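Local coordinates for protein alpha-galactosidase (Lactobacillus brevis, PDB 3MI6) that probably hydrolyses terminal, non-reducing alpha-D-galactose residues from alpha-galactosides, as a member of glycosyl hydrolase family 36, at residues L411-E416 and K462-M467; M407-W412 and A471-I476; E7-F12 and Q43-N48; S20-I25 and Q33-P38. All blocks are in the same frame, centred on the assembly; numbering follows the deposited sequence.

In the fold
Interactions 1 and 2 lie in the parallel eight-stranded barrel and share strand 408-413. Interaction 2 pairs it with its neighbour, strand 475-478; interaction 1 packs it against helix 454-471, which precedes that neighbour in the chain. Both are buried, but interaction 1 is wholly apolar while interaction 2 adds backbone bonds and a carboxylate. Interactions 3 and 4 lie on the opposite side of the chain's centre, at the N-terminal antiparallel sheet. They touch through its neighbouring strands 11-15 and 19-25. Interaction 4 is a buried hairpin with many backbone bonds. Interaction 3 is partly buried, with a single hydrogen bond to the loop 43-48. Both touch the second subunit.

Interaction 1: residues L411-E416 and K462-M467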
loop_
_atom_site.group_PDB
_atom_site.type_symbol
_atom_site.label_atom_id
_atom_site.label_comp_id
_atom_site.label_asym_id
_atom_site.label_seq_id
_atom_site.Cartn_x
_atom_site.Cartn_y
_atom_site.Cartn_z
ATOM N N LEU D 411 0.426 36.291 -34.873
ATOM C CA LEU D 411 -0.982 35.977 -35.099
ATOM C C LEU D 411 -1.268 34.480 -35.187
ATOM O O LEU D 411 -0.366 33.665 -35.323
ATOM C CB LEU D 411 -1.565 36.745 -36.306
ATOM C CG LEU D 411 -1.331 36.276 -37.747
ATOM C CD1 LEU D 411 -2.227 35.113 -38.054
ATOM C CD2 LEU D 411 -1.609 37.388 -38.740
ATOM N N TRP D 412 -2.555 34.159 -35.127
ATOM C CA TRP D 412 -3.080 32.820 -34.907
ATOM C C TRP D 412 -3.630 32.222 -36.209
ATOM O O TRP D 412 -4.466 32.819 -36.882
ATOM C CB TRP D 412 -4.195 32.953 -33.861
ATOM C CG TRP D 412 -4.958 31.731 -33.480
ATOM C CD1 TRP D 412 -4.834 31.033 -32.323
ATOM C CD2 TRP D 412 -6.019 31.098 -34.219
ATOM N NE1 TRP D 412 -5.730 29.993 -32.295
ATOM C CE2 TRP D 412 -6.470 30.009 -33.447
ATOM C CE3 TRP D 412 -6.623 31.340 -35.460
ATOM C CZ2 TRP D 412 -7.492 29.151 -33.880
ATOM C CZ3 TRP D 412 -7.638 30.496 -35.882
ATOM C CH2 TRP D 412 -8.062 29.415 -35.099
ATOM N N PHE D 413 -3.138 31.051 -36.573
ATOM C CA PHE D 413 -3.744 30.266 -37.632
ATOM C C PHE D 413 -4.226 28.935 -37.059
ATOM O O PHE D 413 -3.739 28.485 -36.013
ATOM C CB PHE D 413 -2.727 29.961 -38.728
ATOM C CG PHE D 413 -2.261 31.163 -39.487
ATOM C CD1 PHE D 413 -2.911 31.562 -40.643
ATOM C CD2 PHE D 413 -1.154 31.881 -39.060
ATOM C CE1 PHE D 413 -2.473 32.670 -41.349
ATOM C CE2 PHE D 413 -0.711 32.982 -39.758
ATOM C CZ PHE D 413 -1.371 33.381 -40.902
ATOM N N GLU D 414 -5.171 28.306 -37.757
ATOM C CA GLU D 414 -5.542 26.906 -37.528
ATOM C C GLU D 414 -5.657 26.243 -38.897
ATOM O O GLU D 414 -6.756 25.932 -39.346
ATOM C CB GLU D 414 -6.866 26.791 -36.753
ATOM C CG GLU D 414 -7.155 25.404 -36.169
ATOM C CD GLU D 414 -8.470 25.338 -35.395
ATOM O OE1 GLU D 414 -9.019 26.396 -35.036
ATOM O OE2 GLU D 414 -8.961 24.219 -35.138
ATOM N N PRO D 415 -4.504 26.025 -39.557
ATOM C CA PRO D 415 -4.336 25.598 -40.958
ATOM C C PRO D 415 -5.100 24.338 -41.338
ATOM O O PRO D 415 -5.829 24.329 -42.340
ATOM C CB PRO D 415 -2.843 25.285 -41.046
ATOM C CG PRO D 415 -2.225 26.108 -39.994
ATOM C CD PRO D 415 -3.207 26.127 -38.865
ATOM N N GLU D 416 -4.904 23.281 -40.555
ATOM C CA GLU D 416 -5.441 21.962 -40.870
ATOM C C GLU D 416 -6.987 21.895 -40.919
ATOM O O GLU D 416 -7.548 20.841 -41.231
ATOM C CB GLU D 416 -4.881 20.936 -39.870
ATOM C CG GLU D 416 -3.346 20.989 -39.678
ATOM C CD GLU D 416 -2.899 20.573 -38.267
ATOM O OE1 GLU D 416 -3.044 19.382 -37.912
ATOM O OE2 GLU D 416 -2.398 21.438 -37.510
ATOM N N LYS D 462 1.371 28.743 -49.411
ATOM C CA LYS D 462 1.259 30.000 -50.134
ATOM C C LYS D 462 0.490 31.052 -49.337
ATOM O O LYS D 462 0.924 32.196 -49.247
ATOM C CB LYS D 462 0.626 29.797 -51.514
ATOM C CG LYS D 462 0.266 31.116 -52.198
ATOM C CD LYS D 462 -0.318 30.927 -53.586
ATOM C CE LYS D 462 -0.998 32.211 -54.060
ATOM N NZ LYS D 462 -1.862 31.979 -55.253
ATOM N N LEU D 463 -0.643 30.660 -48.755
ATOM C CA LEU D 463 -1.475 31.570 -47.970
ATOM C C LEU D 463 -0.804 32.121 -46.706
ATOM O O LEU D 463 -0.998 33.285 -46.332
ATOM C CB LEU D 463 -2.796 30.900 -47.602
ATOM C CG LEU D 463 -3.945 31.552 -48.368
ATOM C CD1 LEU D 463 -5.293 30.931 -48.040
ATOM C CD2 LEU D 463 -3.944 33.036 -48.058
HETATM N N MSE D 464 -0.012 31.285 -46.047
HETATM C CA MSE D 464 0.634 31.698 -44.809
HETATM C C MSE D 464 1.867 32.570 -45.036
HETATM O O MSE D 464 2.059 33.570 -44.336
HETATM C CB MSE D 464 0.958 30.489 -43.946
HETATM C CG MSE D 464 -0.274 29.890 -43.332
HETATM SE SE MSE D 464 0.115 28.461 -42.068
HETATM C CE MSE D 464 -0.890 27.055 -42.923
ATOM N N SER D 465 2.690 32.201 -46.017
ATOM C CA SER D 465 3.869 32.991 -46.356
ATOM C C SER D 465 3.457 34.362 -46.874
ATOM O O SER D 465 4.129 35.354 -46.620
ATOM C CB SER D 465 4.753 32.257 -47.362
ATOM O OG SER D 465 3.975 31.733 -48.411
ATOM N N GLN D 466 2.337 34.421 -47.578
ATOM C CA GLN D 466 1.844 35.704 -48.048
ATOM C C GLN D 466 1.524 36.603 -46.869
ATOM O O GLN D 466 1.641 37.825 -46.963
ATOM C CB GLN D 466 0.611 35.533 -48.934
ATOM C CG GLN D 466 0.921 34.925 -50.286
ATOM C CD GLN D 466 -0.273 34.916 -51.216
ATOM O OE1 GLN D 466 -1.414 35.140 -50.794
ATOM N NE2 GLN D 466 -0.018 34.650 -52.494
HETATM N N MSE D 467 1.135 35.986 -45.756
HETATM C CA MSE D 467 0.755 36.720 -44.556
HETATM C C MSE D 467 1.966 37.109 -43.700
HETATM O O MSE D 467 1.976 38.160 -43.047
HETATM C CB MSE D 467 -0.239 35.905 -43.737
HETATM C CG MSE D 467 -0.967 36.719 -42.675
HETATM SE SE MSE D 467 -2.118 38.136 -43.396
HETATM C CE MSE D 467 -3.022 37.088 -44.777
#
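The ring of Phe413 meets two selenomethionines of helix 462-467 in different ways. Met464 runs past it in the opposite direction, with CG over one face. This CH-pi contact puts Met464 CG 4.2 Å from the Phe413 ring centroid, 18° off the ring normal. Met464 SE lies above the face, 4.7 Å from the centroid of the Phe413 ring, a more distant Met-aromatic contact. Met467 comes to the ring edge instead, its CG 3.8 Å from Phe413 CZ. Met467 CG also touches Leu411 CD2, and the Leu411 and Met467 side chains cross at about a right angle. Phe413 CG lies anti to the carbonyl carbon (chi1 -66°), which sends the ring toward the helix. The methyl of Met464 ends against Pro415. With an alanine in place of Phe413, Met464 CG would probably lose the ring face it lies on and Met467 the edge it meets, opening a gap between strand and helix. Pro415 touches Trp478, a predicted substrate-binding residue. Strand and helix run antiparallel (176°), as within the beta-alpha units of a TIM barrel.

Interaction 2: residues M407-W412 and A471-I476; sequences MKFGLW and ANLDYI
Asp474 reaches across to the edge of strand 408-413 with both its backbone and its carboxylate. Asp474 CB lies 3.5 Å from Phe409 O and also touches Lys408 CB. Asp474 CG is beside the backbone N (chi1 -68°) and packs against Lys408 CG at 3.9 Å. At the tip, Asp474 OD2 accepts from Phe409 N at 3.0 Å, nearly straight at 166°. The donor comes to the anti side of the carboxylate, 17° out of its plane. Asp474 N returns a bond to Phe409 O at 2.9 Å. Phe409 is therefore gripped at both N and O by one aspartate. Further along, Leu411 N bonds to Tyr475 O at 3.2 Å, part of the parallel pairing of Leu411 with Ile476. Leu473 sends CD2 to Phe409 CD2, 3.5 Å away, and its methyls also meet Leu411. Strand 363-366 lies along the other edge of strand 408-413 in the barrel. Lys408 NZ stays 5.8 Å from Asp474 OD1, so within this contact the carboxylate bonds the backbone and makes no close charge pair with Lys408.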
loop_
_atom_site.group_PDB
_atom_site.type_symbol
_atom_site.label_atom_id
_atom_site.label_comp_id
_atom_site.label_asym_id
_atom_site.label_seq_id
_atom_site.Cartn_x
_atom_site.Cartn_y
_atom_site.Cartn_z
HETATM N N MSE D 407 7.722 46.825 -30.511
HETATM C CA MSE D 407 7.230 45.516 -30.118
HETATM C C MSE D 407 7.201 44.499 -31.252
HETATM O O MSE D 407 7.385 44.839 -32.413
HETATM C CB MSE D 407 5.844 45.646 -29.520
HETATM C CG MSE D 407 5.855 46.077 -28.074
HETATM SE SE MSE D 407 4.050 46.010 -27.363
HETATM C CE MSE D 407 3.341 47.623 -28.160
ATOM N N LYS D 408 6.983 43.237 -30.898
ATOM C CA LYS D 408 6.906 42.169 -31.883
ATOM C C LYS D 408 5.454 41.843 -32.142
ATOM O O LYS D 408 4.601 42.148 -31.332
ATOM C CB LYS D 408 7.642 40.930 -31.395
ATOM C CG LYS D 408 9.147 41.040 -31.471
ATOM C CD LYS D 408 9.817 39.852 -30.803
ATOM C CE LYS D 408 11.315 39.815 -31.070
ATOM N NZ LYS D 408 11.923 38.604 -30.443
ATOM N N PHE D 409 5.170 41.226 -33.281
ATOM C CA PHE D 409 3.792 40.937 -33.647
ATOM C C PHE D 409 3.621 39.490 -34.042
ATOM O O PHE D 409 4.442 38.937 -34.770
ATOM C CB PHE D 409 3.325 41.841 -34.789
ATOM C CG PHE D 409 1.909 41.607 -35.187
ATOM C CD1 PHE D 409 0.873 41.960 -34.338
ATOM C CD2 PHE D 409 1.604 41.029 -36.404
ATOM C CE1 PHE D 409 -0.436 41.741 -34.689
ATOM C CE2 PHE D 409 0.296 40.812 -36.764
ATOM C CZ PHE D 409 -0.726 41.171 -35.903
ATOM N N GLY D 410 2.550 38.880 -33.556
ATOM C CA GLY D 410 2.265 37.497 -33.873
ATOM C C GLY D 410 0.787 37.326 -34.115
ATOM O O GLY D 410 -0.016 38.140 -33.636
ATOM N N LEU D 411 0.426 36.291 -34.873
ATOM C CA LEU D 411 -0.982 35.977 -35.099
ATOM C C LEU D 411 -1.268 34.480 -35.187
ATOM O O LEU D 411 -0.366 33.665 -35.323
ATOM C CB LEU D 411 -1.565 36.745 -36.306
ATOM C CG LEU D 411 -1.331 36.276 -37.747
ATOM C CD1 LEU D 411 -2.227 35.113 -38.054
ATOM C CD2 LEU D 411 -1.609 37.388 -38.740
ATOM N N TRP D 412 -2.555 34.159 -35.127
ATOM C CA TRP D 412 -3.080 32.820 -34.907
ATOM C C TRP D 412 -3.630 32.222 -36.209
ATOM O O TRP D 412 -4.466 32.819 -36.882
ATOM C CB TRP D 412 -4.195 32.953 -33.861
ATOM C CG TRP D 412 -4.958 31.731 -33.480
ATOM C CD1 TRP D 412 -4.834 31.033 -32.323
ATOM C CD2 TRP D 412 -6.019 31.098 -34.219
ATOM N NE1 TRP D 412 -5.730 29.993 -32.295
ATOM C CE2 TRP D 412 -6.470 30.009 -33.447
ATOM C CE3 TRP D 412 -6.623 31.340 -35.460
ATOM C CZ2 TRP D 412 -7.492 29.151 -33.880
ATOM C CZ3 TRP D 412 -7.638 30.496 -35.882
ATOM C CH2 TRP D 412 -8.062 29.415 -35.099
ATOM N N ALA D 471 2.614 41.035 -43.468
ATOM C CA ALA D 471 2.488 41.620 -42.136
ATOM C C ALA D 471 3.768 41.523 -41.273
ATOM O O ALA D 471 3.767 41.880 -40.081
ATOM C CB ALA D 471 1.294 41.011 -41.418
ATOM N N ASN D 472 4.850 41.046 -41.888
ATOM C CA ASN D 472 6.155 40.911 -41.228
ATOM C C ASN D 472 6.081 40.238 -39.863
ATOM O O ASN D 472 6.554 40.763 -38.856
ATOM C CB ASN D 472 6.857 42.268 -41.135
ATOM C CG ASN D 472 6.936 42.964 -42.478
ATOM O OD1 ASN D 472 7.794 42.644 -43.321
ATOM N ND2 ASN D 472 6.024 43.909 -42.699
ATOM N N LEU D 473 5.493 39.055 -39.852
ATOM C CA LEU D 473 5.244 38.342 -38.619
ATOM C C LEU D 473 6.518 37.926 -37.891
ATOM O O LEU D 473 7.500 37.517 -38.498
ATOM C CB LEU D 473 4.390 37.122 -38.914
ATOM C CG LEU D 473 3.024 37.461 -39.493
ATOM C CD1 LEU D 473 2.268 36.180 -39.770
ATOM C CD2 LEU D 473 2.248 38.361 -38.553
ATOM N N ASP D 474 6.492 38.027 -36.576
ATOM C CA ASP D 474 7.622 37.589 -35.790
ATOM C C ASP D 474 7.326 36.221 -35.217
ATOM O O ASP D 474 8.231 35.531 -34.739
ATOM C CB ASP D 474 7.881 38.570 -34.658
ATOM C CG ASP D 474 8.371 39.895 -35.155
ATOM O OD1 ASP D 474 9.536 39.950 -35.609
ATOM O OD2 ASP D 474 7.591 40.869 -35.096
ATOM N N TYR D 475 6.059 35.825 -35.298
ATOM C CA TYR D 475 5.537 34.742 -34.470
ATOM C C TYR D 475 4.175 34.305 -34.978
ATOM O O TYR D 475 3.380 35.124 -35.429
ATOM C CB TYR D 475 5.432 35.260 -33.032
ATOM C CG TYR D 475 4.654 34.441 -32.019
ATOM C CD1 TYR D 475 3.280 34.519 -31.941
ATOM C CD2 TYR D 475 5.313 33.666 -31.073
ATOM C CE1 TYR D 475 2.574 33.803 -30.983
ATOM C CE2 TYR D 475 4.617 32.949 -30.109
ATOM C CZ TYR D 475 3.248 33.021 -30.065
ATOM O OH TYR D 475 2.550 32.303 -29.107
ATOM N N ILE D 476 3.918 33.009 -34.904
ATOM C CA ILE D 476 2.639 32.445 -35.301
ATOM C C ILE D 476 2.178 31.417 -34.257
ATOM O O ILE D 476 2.925 30.528 -33.849
ATOM C CB ILE D 476 2.718 31.829 -36.732
ATOM C CG1 ILE D 476 2.483 32.911 -37.792
ATOM C CG2 ILE D 476 1.712 30.727 -36.913
ATOM C CD1 ILE D 476 2.770 32.464 -39.196
#

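Interaction 3: residues E7-F12 and Q43-N48; sequences EANLTF and QPTYQN
Thr11 OG1 donates a hydrogen bond to Pro44 O at 2.9 Å. The donor lies in the carbonyl plane, with a C=O...donor angle of 158°. The hydroxyl sits beside its backbone N (chi1 -56°), while the methyl CG2 is anti to that N. Thr11 CG2 meets the edge of the Tyr46 ring, 4.2 Å from Tyr46 CE1. Asn9 flanks the bond, with its CB 3.9 Å from Pro44 O. Replacing Thr11 with a valine would probably leave Pro44 O without this donor and weaken the hold on the loop. A G1 beta bulge sets Leu10 and Thr11 opposite the single residue Asn6, where strand 11-15 begins in the N-terminal antiparallel sheet. Strand 19-25, the next in that sheet, backs the contact: Gln24 touches Thr11 and Thr45, and Ile22 packs on Tyr46. The hydroxyl of Tyr46 bonds to His41 O within the loop that follows strand 31-36. Beyond the chain, Gln43 NE2 bonds to Glu706 of the second subunit, and Tyr46 also packs on that glutamate.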
loop_
_atom_site.group_PDB
_atom_site.type_symbol
_atom_site.label_atom_id
_atom_site.label_comp_id
_atom_site.label_asym_id
_atom_site.label_seq_id
_atom_site.Cartn_x
_atom_site.Cartn_y
_atom_site.Cartn_z
ATOM N N GLU D 7 33.725 -7.742 -34.054
ATOM C CA GLU D 7 33.317 -8.245 -35.351
ATOM C C GLU D 7 33.365 -9.752 -35.361
ATOM O O GLU D 7 32.627 -10.404 -36.101
ATOM C CB GLU D 7 34.162 -7.618 -36.464
ATOM C CG GLU D 7 33.670 -6.224 -36.853
ATOM C CD GLU D 7 34.606 -5.482 -37.783
ATOM O OE1 GLU D 7 35.726 -5.134 -37.340
ATOM O OE2 GLU D 7 34.209 -5.227 -38.946
ATOM N N ALA D 8 34.214 -10.293 -34.495
ATOM C CA ALA D 8 34.406 -11.727 -34.384
ATOM C C ALA D 8 33.190 -12.436 -33.787
ATOM O O ALA D 8 32.948 -13.607 -34.072
ATOM C CB ALA D 8 35.643 -12.010 -33.557
ATOM N N ASN D 9 32.436 -11.726 -32.951
ATOM C CA ASN D 9 31.232 -12.278 -32.321
ATOM C C ASN D 9 29.969 -11.486 -32.619
ATOM O O ASN D 9 28.875 -11.863 -32.188
ATOM C CB ASN D 9 31.396 -12.369 -30.810
ATOM C CG ASN D 9 32.414 -13.380 -30.409
ATOM O OD1 ASN D 9 32.097 -14.553 -30.233
ATOM N ND2 ASN D 9 33.656 -12.939 -30.263
ATOM N N LEU D 10 30.127 -10.387 -33.344
ATOM C CA LEU D 10 28.991 -9.555 -33.704
ATOM C C LEU D 10 28.254 -9.114 -32.433
ATOM O O LEU D 10 27.019 -9.157 -32.336
ATOM C CB LEU D 10 28.070 -10.278 -34.697
ATOM C CG LEU D 10 28.687 -10.676 -36.050
ATOM C CD1 LEU D 10 27.663 -11.351 -36.950
ATOM C CD2 LEU D 10 29.274 -9.477 -36.743
ATOM N N THR D 11 29.060 -8.695 -31.462
ATOM C CA THR D 11 28.579 -8.097 -30.237
ATOM C C THR D 11 28.663 -6.577 -30.335
ATOM O O THR D 11 29.747 -6.000 -30.411
ATOM C CB THR D 11 29.417 -8.540 -29.058
ATOM O OG1 THR D 11 29.416 -9.967 -28.994
ATOM C CG2 THR D 11 28.843 -7.981 -27.786
ATOM N N PHE D 12 27.500 -5.941 -30.335
ATOM C CA PHE D 12 27.396 -4.502 -30.385
ATOM C C PHE D 12 27.082 -3.998 -29.003
ATOM O O PHE D 12 26.153 -4.471 -28.350
ATOM C CB PHE D 12 26.306 -4.103 -31.368
ATOM C CG PHE D 12 26.514 -4.676 -32.727
ATOM C CD1 PHE D 12 27.183 -3.954 -33.700
ATOM C CD2 PHE D 12 26.096 -5.964 -33.017
ATOM C CE1 PHE D 12 27.399 -4.491 -34.941
ATOM C CE2 PHE D 12 26.309 -6.504 -34.258
ATOM C CZ PHE D 12 26.960 -5.766 -35.224
ATOM N N GLN D 43 33.451 -6.228 -23.469
ATOM C CA GLN D 43 33.914 -7.607 -23.462
ATOM C C GLN D 43 33.483 -8.242 -24.764
ATOM O O GLN D 43 32.434 -7.892 -25.295
ATOM C CB GLN D 43 33.288 -8.381 -22.308
ATOM C CG GLN D 43 33.749 -7.956 -20.930
ATOM C CD GLN D 43 34.906 -8.792 -20.413
ATOM O OE1 GLN D 43 35.729 -9.290 -21.190
ATOM N NE2 GLN D 43 34.975 -8.950 -19.090
ATOM N N PRO D 44 34.278 -9.193 -25.276
ATOM C CA PRO D 44 34.040 -9.744 -26.613
ATOM C C PRO D 44 32.704 -10.446 -26.663
ATOM O O PRO D 44 31.933 -10.292 -27.602
ATOM C CB PRO D 44 35.163 -10.775 -26.768
ATOM C CG PRO D 44 36.182 -10.394 -25.759
ATOM C CD PRO D 44 35.409 -9.856 -24.612
ATOM N N THR D 45 32.440 -11.222 -25.626
ATOM C CA THR D 45 31.233 -12.006 -25.545
ATOM C C THR D 45 30.753 -11.994 -24.087
ATOM O O THR D 45 31.541 -11.734 -23.177
ATOM C CB THR D 45 31.501 -13.440 -26.015
ATOM O OG1 THR D 45 30.263 -14.110 -26.264
ATOM C CG2 THR D 45 32.301 -14.208 -24.963
ATOM N N TYR D 46 29.459 -12.239 -23.881
ATOM C CA TYR D 46 28.872 -12.314 -22.546
ATOM C C TYR D 46 28.176 -13.663 -22.374
ATOM O O TYR D 46 26.968 -13.728 -22.199
ATOM C CB TYR D 46 27.891 -11.160 -22.315
ATOM C CG TYR D 46 28.524 -9.779 -22.354
ATOM C CD1 TYR D 46 28.661 -9.091 -23.543
ATOM C CD2 TYR D 46 28.975 -9.167 -21.199
ATOM C CE1 TYR D 46 29.241 -7.842 -23.584
ATOM C CE2 TYR D 46 29.558 -7.915 -21.235
ATOM C CZ TYR D 46 29.685 -7.259 -22.434
ATOM O OH TYR D 46 30.260 -6.007 -22.481
ATOM N N GLN D 47 28.954 -14.741 -22.434
ATOM C CA GLN D 47 28.394 -16.090 -22.423
ATOM C C GLN D 47 27.471 -16.267 -21.242
ATOM O O GLN D 47 26.458 -16.953 -21.325
ATOM C CB GLN D 47 29.498 -17.158 -22.387
ATOM C CG GLN D 47 30.223 -17.380 -23.722
ATOM C CD GLN D 47 31.264 -18.502 -23.653
ATOM O OE1 GLN D 47 31.233 -19.332 -22.740
ATOM N NE2 GLN D 47 32.185 -18.528 -24.624
ATOM N N ASN D 48 27.832 -15.634 -20.138
ATOM C CA ASN D 48 27.072 -15.766 -18.907
ATOM C C ASN D 48 25.674 -15.182 -19.025
ATOM O O ASN D 48 24.683 -15.866 -18.777
ATOM C CB ASN D 48 27.813 -15.106 -17.742
ATOM C CG ASN D 48 27.012 -15.123 -16.463
ATOM O OD1 ASN D 48 26.744 -16.188 -15.902
ATOM N ND2 ASN D 48 26.625 -13.939 -15.988
#

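Interaction 4: residues S20-I25 and Q33-P38; sequences SYIFQI and QIYYGP
Strands 20-25 and 33-36 pair as an antiparallel beta hairpin, interrupted by a classic beta bulge, with Ile34 and Tyr35 together opposite Ile22. Ile22 O accepts from two amides, Ile34 N at 2.8 Å and Tyr35 N at 3.2 Å. Ile22 N gives its hydrogen to Tyr35 O at 2.8 Å. Nearer the corner at Gly37, Ser20 N bonds to Gly37 O at 3.1 Å, and the return bond from Gly37 N is weak. Apolar contacts gather round Ile34, whose CD1 reaches Ile22 CG2 at 3.8 Å and Gln24 CB at 3.6 Å. Ile22 CD1 meets the Tyr35 ring. Tyr35 CG lies anti to the backbone N (chi1 167°), and the ring runs along to the corner with Ser20 CB at its edge. Asn709 of the second subunit packs on Tyr35 and Pro38. The aromatic contact is edge-to-face. Tyr21 points its edge at the Tyr36 ring, with planes at 56°. The Tyr21 hydroxyl bonds outside the hairpin to Glu76 and Lys162. On the ring's near side, Tyr21 CD2 stands 3.5 Å above the centre of the Tyr36 ring.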
loop_
_atom_site.group_PDB
_atom_site.type_symbol
_atom_site.label_atom_id
_atom_site.label_comp_id
_atom_site.label_asym_id
_atom_site.label_seq_id
_atom_site.Cartn_x
_atom_site.Cartn_y
_atom_site.Cartn_z
ATOM N N SER D 20 25.204 1.370 -20.493
ATOM C CA SER D 20 25.616 0.389 -21.486
ATOM C C SER D 20 24.411 -0.323 -22.055
ATOM O O SER D 20 23.713 -1.034 -21.345
ATOM C CB SER D 20 26.555 -0.665 -20.878
ATOM O OG SER D 20 27.808 -0.107 -20.518
ATOM N N TYR D 21 24.173 -0.133 -23.342
ATOM C CA TYR D 21 23.179 -0.892 -24.082
ATOM C C TYR D 21 23.984 -1.909 -24.894
ATOM O O TYR D 21 24.857 -1.532 -25.667
ATOM C CB TYR D 21 22.430 0.072 -25.000
ATOM C CG TYR D 21 21.162 -0.444 -25.663
ATOM C CD1 TYR D 21 21.218 -1.354 -26.706
ATOM C CD2 TYR D 21 19.912 0.032 -25.279
ATOM C CE1 TYR D 21 20.073 -1.805 -27.322
ATOM C CE2 TYR D 21 18.761 -0.401 -25.891
ATOM C CZ TYR D 21 18.844 -1.319 -26.915
ATOM O OH TYR D 21 17.693 -1.762 -27.524
ATOM N N ILE D 22 23.722 -3.195 -24.696
ATOM C CA ILE D 22 24.487 -4.236 -25.359
ATOM C C ILE D 22 23.563 -5.250 -26.033
ATOM O O ILE D 22 22.636 -5.770 -25.398
ATOM C CB ILE D 22 25.351 -5.020 -24.357
ATOM C CG1 ILE D 22 26.174 -4.082 -23.477
ATOM C CG2 ILE D 22 26.247 -6.014 -25.072
ATOM C CD1 ILE D 22 26.804 -4.799 -22.259
ATOM N N PHE D 23 23.821 -5.544 -27.309
ATOM C CA PHE D 23 23.153 -6.665 -27.970
ATOM C C PHE D 23 24.088 -7.491 -28.849
ATOM O O PHE D 23 25.216 -7.084 -29.112
ATOM C CB PHE D 23 21.919 -6.212 -28.758
ATOM C CG PHE D 23 22.212 -5.269 -29.900
ATOM C CD1 PHE D 23 22.424 -3.921 -29.667
ATOM C CD2 PHE D 23 22.227 -5.730 -31.212
ATOM C CE1 PHE D 23 22.664 -3.051 -30.707
ATOM C CE2 PHE D 23 22.473 -4.857 -32.270
ATOM C CZ PHE D 23 22.690 -3.516 -32.014
ATOM N N GLN D 24 23.598 -8.641 -29.308
ATOM C CA GLN D 24 24.417 -9.602 -30.035
ATOM C C GLN D 24 23.646 -10.294 -31.157
ATOM O O GLN D 24 22.489 -10.682 -30.983
ATOM C CB GLN D 24 24.957 -10.654 -29.068
ATOM C CG GLN D 24 25.961 -11.612 -29.677
ATOM C CD GLN D 24 26.514 -12.610 -28.658
ATOM O OE1 GLN D 24 25.805 -13.055 -27.745
ATOM N NE2 GLN D 24 27.787 -12.974 -28.818
ATOM N N ILE D 25 24.290 -10.447 -32.313
ATOM C CA ILE D 25 23.718 -11.253 -33.386
ATOM C C ILE D 25 23.814 -12.714 -32.990
ATOM O O ILE D 25 24.841 -13.174 -32.483
ATOM C CB ILE D 25 24.419 -11.026 -34.725
ATOM C CG1 ILE D 25 24.288 -9.565 -35.142
ATOM C CG2 ILE D 25 23.801 -11.896 -35.788
ATOM C CD1 ILE D 25 22.847 -9.095 -35.247
ATOM N N GLN D 33 19.084 -9.080 -27.366
ATOM C CA GLN D 33 19.342 -8.042 -26.385
ATOM C C GLN D 33 20.033 -8.691 -25.207
ATOM O O GLN D 33 19.619 -9.760 -24.765
ATOM C CB GLN D 33 18.020 -7.416 -25.971
ATOM C CG GLN D 33 18.030 -6.752 -24.655
ATOM C CD GLN D 33 18.874 -5.517 -24.639
ATOM O OE1 GLN D 33 19.110 -4.869 -25.672
ATOM N NE2 GLN D 33 19.331 -5.161 -23.449
ATOM N N ILE D 34 21.106 -8.069 -24.722
ATOM C CA ILE D 34 21.868 -8.650 -23.618
ATOM C C ILE D 34 21.680 -7.868 -22.302
ATOM O O ILE D 34 21.459 -8.455 -21.246
ATOM C CB ILE D 34 23.390 -8.737 -23.945
ATOM C CG1 ILE D 34 23.618 -9.231 -25.365
ATOM C CG2 ILE D 34 24.111 -9.666 -22.977
ATOM C CD1 ILE D 34 25.051 -9.532 -25.642
ATOM N N TYR D 35 21.769 -6.545 -22.371
ATOM C CA TYR D 35 21.775 -5.748 -21.158
ATOM C C TYR D 35 21.643 -4.247 -21.409
ATOM O O TYR D 35 22.251 -3.704 -22.329
ATOM C CB TYR D 35 23.056 -6.025 -20.369
ATOM C CG TYR D 35 23.290 -5.019 -19.282
ATOM C CD1 TYR D 35 22.698 -5.168 -18.025
ATOM C CD2 TYR D 35 24.091 -3.910 -19.504
ATOM C CE1 TYR D 35 22.914 -4.226 -17.015
ATOM C CE2 TYR D 35 24.302 -2.975 -18.516
ATOM C CZ TYR D 35 23.712 -3.135 -17.277
ATOM O OH TYR D 35 23.938 -2.198 -16.305
ATOM N N TYR D 36 20.845 -3.579 -20.583
ATOM C CA TYR D 36 20.722 -2.121 -20.638
ATOM C C TYR D 36 20.597 -1.690 -19.197
ATOM O O TYR D 36 19.720 -2.163 -18.474
ATOM C CB TYR D 36 19.516 -1.682 -21.486
ATOM C CG TYR D 36 19.382 -0.182 -21.709
ATOM C CD1 TYR D 36 20.478 0.668 -21.612
ATOM C CD2 TYR D 36 18.153 0.381 -22.041
ATOM C CE1 TYR D 36 20.349 2.050 -21.821
ATOM C CE2 TYR D 36 18.009 1.759 -22.249
ATOM C CZ TYR D 36 19.107 2.592 -22.136
ATOM O OH TYR D 36 18.953 3.957 -22.341
ATOM N N GLY D 37 21.517 -0.842 -18.759
ATOM C CA GLY D 37 21.643 -0.539 -17.347
ATOM C C GLY D 37 22.806 0.399 -17.134
ATOM O O GLY D 37 23.286 1.005 -18.085
ATOM N N PRO D 38 23.260 0.545 -15.879
ATOM C CA PRO D 38 24.473 1.348 -15.679
ATOM C C PRO D 38 25.622 0.802 -16.540
ATOM O O PRO D 38 25.609 -0.377 -16.913
ATOM C CB PRO D 38 24.772 1.158 -14.188
ATOM C CG PRO D 38 23.468 0.783 -13.573
ATOM C CD PRO D 38 22.700 0.039 -14.610
#